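Local coordinates for peptidoglycan-N-acetylmuramic acid deacetylase PdaA (Bacillus subtilis, PDB 1NY1), which removes the acetyl group from N-acetylmuramic acid residues of peptidoglycan, leading to muramic delta-lactam in the spore cortex, and is required for germination, at residues E30-F35 against V150-K155; H68-T73 against Y221-I226. All blocks are in the same frame, centred on the assembly; numbering follows the deposited sequence.

How the interactions relate
Both contacts lie in a single chain, with centres about 24 Å apart and segments that alternate along the sequence. Interaction 1 sets the C-terminal end of helix 23-31 and the turn after it against helix 148-156. Its centre is about 16 Å from the centre of the chain, away from the annotated sites. Interaction 2, its centre about 12 Å from the centre of the chain, lies at the parallel sheet, and the side chain of Thr73 is about 8 Å from that of Asp50, the likely proton acceptor, and about 10 Å from that of the metal-binding His101. The two meet where Phe35 CZ packs 4.3 Å from Ile226 CG2; Phe35 also touches Leu229 and Met230 of helix 226-234.

Interaction 1. Residues E30-F35 against V150-K155; sequences EKYDAF and VLKETK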
# COMPACT_ATOMS: atom_id res chain seq x y z
N GLU A 30 13.73 10.09 -2.94
CA GLU A 30 13.42 11.30 -3.69
C GLU A 30 14.15 11.34 -5.03
O GLU A 30 13.65 11.91 -6.00
CB GLU A 30 13.77 12.55 -2.87
CG GLU A 30 12.85 12.76 -1.67
CD GLU A 30 11.39 12.92 -2.08
OE1 GLU A 30 11.08 13.89 -2.82
OE2 GLU A 30 10.56 12.08 -1.68
N LYS A 31 15.34 10.75 -5.08
CA LYS A 31 16.10 10.72 -6.32
C LYS A 31 15.34 9.90 -7.36
O LYS A 31 15.56 10.04 -8.56
CB LYS A 31 17.48 10.09 -6.09
CG LYS A 31 18.34 10.05 -7.35
CD LYS A 31 19.57 9.17 -7.19
CE LYS A 31 20.47 9.62 -6.05
NZ LYS A 31 21.71 8.79 -6.00
N TYR A 32 14.44 9.04 -6.88
CA TYR A 32 13.66 8.19 -7.76
C TYR A 32 12.16 8.41 -7.63
O TYR A 32 11.35 7.58 -8.03
CB TYR A 32 14.01 6.72 -7.50
CG TYR A 32 15.45 6.40 -7.87
CD1 TYR A 32 15.83 6.27 -9.20
CD2 TYR A 32 16.44 6.29 -6.89
CE1 TYR A 32 17.16 6.04 -9.56
CE2 TYR A 32 17.77 6.07 -7.23
CZ TYR A 32 18.12 5.95 -8.57
OH TYR A 32 19.44 5.75 -8.91
N ASP A 33 11.78 9.56 -7.06
CA ASP A 33 10.38 9.92 -6.89
C ASP A 33 9.55 9.02 -5.98
O ASP A 33 8.33 9.15 -5.93
CB ASP A 33 9.68 10.01 -8.25
CG ASP A 33 10.26 11.08 -9.14
OD1 ASP A 33 10.42 12.22 -8.66
OD2 ASP A 33 10.56 10.77 -10.32
N ALA A 34 10.20 8.10 -5.27
CA ALA A 34 9.46 7.22 -4.37
C ALA A 34 9.08 8.02 -3.13
O ALA A 34 9.72 9.02 -2.81
CB ALA A 34 10.33 6.03 -3.98
N PHE A 35 8.03 7.60 -2.42
CA PHE A 35 7.61 8.32 -1.22
C PHE A 35 6.97 7.41 -0.19
O PHE A 35 6.60 6.28 -0.50
CB PHE A 35 6.64 9.45 -1.60
CG PHE A 35 5.44 8.98 -2.37
CD1 PHE A 35 4.34 8.44 -1.72
CD2 PHE A 35 5.43 9.05 -3.76
CE1 PHE A 35 3.24 7.97 -2.44
CE2 PHE A 35 4.35 8.58 -4.49
CZ PHE A 35 3.25 8.04 -3.83
N VAL A 150 16.86 -1.38 -7.98
CA VAL A 150 15.44 -1.70 -8.12
C VAL A 150 14.62 -0.43 -8.36
O VAL A 150 13.69 -0.43 -9.16
CB VAL A 150 14.89 -2.40 -6.85
CG1 VAL A 150 13.39 -2.61 -6.97
CG2 VAL A 150 15.59 -3.74 -6.66
N LEU A 151 14.96 0.64 -7.65
CA LEU A 151 14.25 1.91 -7.80
C LEU A 151 14.50 2.51 -9.17
O LEU A 151 13.58 3.03 -9.81
CB LEU A 151 14.69 2.90 -6.72
CG LEU A 151 14.21 2.64 -5.29
CD1 LEU A 151 14.75 3.73 -4.37
CD2 LEU A 151 12.69 2.62 -5.26
N LYS A 152 15.74 2.42 -9.63
CA LYS A 152 16.11 2.96 -10.93
C LYS A 152 15.40 2.21 -12.06
O LYS A 152 14.83 2.81 -12.96
CB LYS A 152 17.63 2.86 -11.12
CG LYS A 152 18.13 3.49 -12.40
CD LYS A 152 19.59 3.13 -12.65
CE LYS A 152 20.09 3.74 -13.95
NZ LYS A 152 20.10 5.23 -13.90
N GLU A 153 15.44 0.88 -11.99
CA GLU A 153 14.81 0.05 -13.01
C GLU A 153 13.29 0.16 -13.06
O GLU A 153 12.71 0.28 -14.14
CB GLU A 153 15.20 -1.41 -12.82
CG GLU A 153 16.32 -1.85 -13.72
CD GLU A 153 16.00 -1.59 -15.18
OE1 GLU A 153 15.02 -2.17 -15.69
OE2 GLU A 153 16.72 -0.78 -15.81
N THR A 154 12.65 0.12 -11.89
CA THR A 154 11.20 0.21 -11.84
C THR A 154 10.73 1.58 -12.33
O THR A 154 9.72 1.67 -13.02
CB THR A 154 10.67 -0.08 -10.41
OG1 THR A 154 11.29 0.81 -9.47
CG2 THR A 154 10.96 -1.52 -10.02
N LYS A 155 11.48 2.62 -12.00
CA LYS A 155 11.16 3.97 -12.44
C LYS A 155 11.31 4.05 -13.95
O LYS A 155 10.54 4.74 -14.63
CB LYS A 155 12.09 5.00 -11.77
CG LYS A 155 11.88 6.42 -12.26
CD LYS A 155 12.91 7.38 -11.68
CE LYS A 155 12.72 8.78 -12.25
NZ LYS A 155 13.72 9.76 -11.76
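Tyr32 carries most of the apolar contact, its ring lying against Leu151, Lys152 and Lys155 of helix 148-156. Leu151 CB is 4.2 Å from the ring centroid and 30° off the ring normal, an off-centre CH-pi contact. The backbone N of Lys152 stands 3.8 Å above one face and Lys31 CG lies over the opposite face, both offset toward the rim. Tyr32 CE1 reaches Lys152 CA at 3.5 Å, while CD of Lys155 comes up to the ring edge, close to its plane. Ala34 CB adds a looser apolar touch on Leu151 CD2 at 4.3 Å.

The polar part is thinner. Lys155 runs out straight, CG opposite the backbone N (chi1 176°) and every later torsion extended, which carries NZ to 3.6 Å from Asp33 OD2, a long salt bridge. Asp33 has positive phi (63°) as the C-prime residue of a Schellman motif ending helix 23-31, with Asp33 N bonded to Glu30 O (3.2 Å) and Ala34 N to Ile29 O. Beyond the segments, Glu148 OE2 hydrogen-bonds Tyr32 OH and pairs with Lys31 NZ.

No hydrogen bond links the two segments, so their direct cohesion is mainly van der Waals contact around one aromatic ring, supplemented by a long salt bridge at an exposed margin.

Interaction 2. Residues H68-T73 against Y221-I226; sequences HRVTGT and YTFKSI
Val70 straddles the CB of Phe223 with both methyls: CG1 lies 3.6 Å from Phe223 CB and CG2 3.9 Å from the same atom. The ring itself leads away from 68-73, and Phe223 touches Ile213 of helix 205-219. Further along, Thr71 CG2 meets Ser225 CB at 3.7 Å. Placed anti to the backbone N of Thr71, this methyl makes the contact apolar although both residues carry hydroxyls. Thr73 and Ile226 cross at about a right angle, and Thr73 OG1 is 3.1 Å from Ile226 CG1, a tight approach without a hydrogen bond.

Elsewhere the fit is looser, and the backbones are joined through water. One water donates to both Thr71 O (3.0 Å) and Lys224 O (2.6 Å); another accepts from Thr71 N and donates to Phe223 O, each at 2.8 Å. No direct hydrogen bond joins the segments, whose touching parts run 25° apart. Strand 44-51 lies beside both: backbone hydrogen bonds pair Thr73 with Leu47 and Phe49, and Thr222 with Lys43 and Ile45.

Ser225 is the N-cap of helix 226-234. Parallel strands 73-76 and 222-224 both pair with 44-51, consistent with the distorted beta/alpha barrel of NodB-type polysaccharide deacetylases, with waters joining the loop before strand 73-76 to the end of strand 222-224.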
# COMPACT_ATOMS: atom_id res chain seq x y z
N HIS A 68 -17.90 4.33 3.95
CA HIS A 68 -17.24 5.59 4.30
C HIS A 68 -16.82 6.38 3.07
O HIS A 68 -16.25 7.47 3.19
CB HIS A 68 -16.00 5.30 5.15
CG HIS A 68 -16.30 4.78 6.51
ND1 HIS A 68 -16.86 5.57 7.50
CD2 HIS A 68 -16.14 3.55 7.06
CE1 HIS A 68 -17.03 4.84 8.59
NE2 HIS A 68 -16.60 3.62 8.35
N ARG A 69 -17.11 5.84 1.89
CA ARG A 69 -16.76 6.44 0.61
C ARG A 69 -15.28 6.83 0.57
O ARG A 69 -14.92 7.94 0.18
CB ARG A 69 -17.64 7.66 0.31
CG ARG A 69 -17.80 7.91 -1.20
CD ARG A 69 -18.87 8.95 -1.49
NE ARG A 69 -19.04 9.21 -2.93
CZ ARG A 69 -19.68 8.40 -3.77
NH1 ARG A 69 -20.23 7.27 -3.34
NH2 ARG A 69 -19.80 8.74 -5.05
N VAL A 70 -14.44 5.89 1.00
CA VAL A 70 -13.01 6.08 1.01
C VAL A 70 -12.40 5.22 -0.09
O VAL A 70 -12.82 4.08 -0.30
CB VAL A 70 -12.40 5.69 2.37
CG1 VAL A 70 -10.88 5.75 2.31
CG2 VAL A 70 -12.93 6.63 3.45
N THR A 71 -11.41 5.76 -0.79
CA THR A 71 -10.75 5.03 -1.88
C THR A 71 -9.45 4.40 -1.41
O THR A 71 -8.54 5.09 -0.95
CB THR A 71 -10.44 5.98 -3.06
OG1 THR A 71 -11.67 6.50 -3.59
CG2 THR A 71 -9.70 5.23 -4.16
N GLY A 72 -9.36 3.08 -1.54
CA GLY A 72 -8.14 2.39 -1.14
C GLY A 72 -7.27 2.03 -2.32
O GLY A 72 -7.72 2.03 -3.46
N THR A 73 -6.00 1.74 -2.04
CA THR A 73 -5.07 1.32 -3.08
C THR A 73 -4.62 -0.06 -2.61
O THR A 73 -4.06 -0.21 -1.52
CB THR A 73 -3.87 2.29 -3.20
OG1 THR A 73 -4.34 3.59 -3.57
CG2 THR A 73 -2.89 1.80 -4.25
N TYR A 221 -9.79 14.18 10.35
CA TYR A 221 -8.97 13.61 9.28
C TYR A 221 -9.81 13.36 8.04
O TYR A 221 -11.00 13.03 8.13
CB TYR A 221 -8.35 12.27 9.71
CG TYR A 221 -7.05 12.38 10.47
CD1 TYR A 221 -5.85 12.60 9.81
CD2 TYR A 221 -7.03 12.26 11.86
CE1 TYR A 221 -4.65 12.71 10.52
CE2 TYR A 221 -5.84 12.37 12.58
CZ TYR A 221 -4.66 12.59 11.90
OH TYR A 221 -3.48 12.72 12.61
N THR A 222 -9.17 13.51 6.89
CA THR A 222 -9.80 13.27 5.59
C THR A 222 -8.98 12.16 4.94
O THR A 222 -7.75 12.16 5.04
CB THR A 222 -9.75 14.52 4.69
OG1 THR A 222 -10.65 15.52 5.20
CG2 THR A 222 -10.15 14.18 3.26
N PHE A 223 -9.65 11.21 4.29
CA PHE A 223 -8.98 10.10 3.63
C PHE A 223 -8.92 10.32 2.12
O PHE A 223 -9.96 10.51 1.48
CB PHE A 223 -9.71 8.79 3.92
CG PHE A 223 -9.60 8.34 5.35
CD1 PHE A 223 -8.54 7.53 5.75
CD2 PHE A 223 -10.52 8.76 6.30
CE1 PHE A 223 -8.40 7.15 7.08
CE2 PHE A 223 -10.39 8.39 7.63
CZ PHE A 223 -9.33 7.58 8.03
N LYS A 224 -7.72 10.29 1.56
CA LYS A 224 -7.55 10.48 0.12
C LYS A 224 -6.82 9.27 -0.46
O LYS A 224 -6.27 8.46 0.27
CB LYS A 224 -6.76 11.76 -0.15
CG LYS A 224 -7.49 13.03 0.28
CD LYS A 224 -6.69 14.28 -0.08
CE LYS A 224 -7.43 15.56 0.31
NZ LYS A 224 -6.63 16.77 0.02
N SER A 225 -6.81 9.17 -1.79
CA SER A 225 -6.16 8.05 -2.46
C SER A 225 -4.75 8.39 -2.90
O SER A 225 -4.33 9.55 -2.86
CB SER A 225 -6.97 7.64 -3.68
OG SER A 225 -6.83 8.63 -4.70
N ILE A 226 -4.02 7.37 -3.34
CA ILE A 226 -2.66 7.57 -3.82
C ILE A 226 -2.71 8.45 -5.07
O ILE A 226 -1.84 9.29 -5.28
CB ILE A 226 -1.98 6.22 -4.14
CG1 ILE A 226 -1.88 5.37 -2.86
CG2 ILE A 226 -0.61 6.46 -4.77
CD1 ILE A 226 -1.08 6.00 -1.73
O HOH W 1 -7.49 6.44 1.46
O HOH W 2 -10.65 8.47 -0.38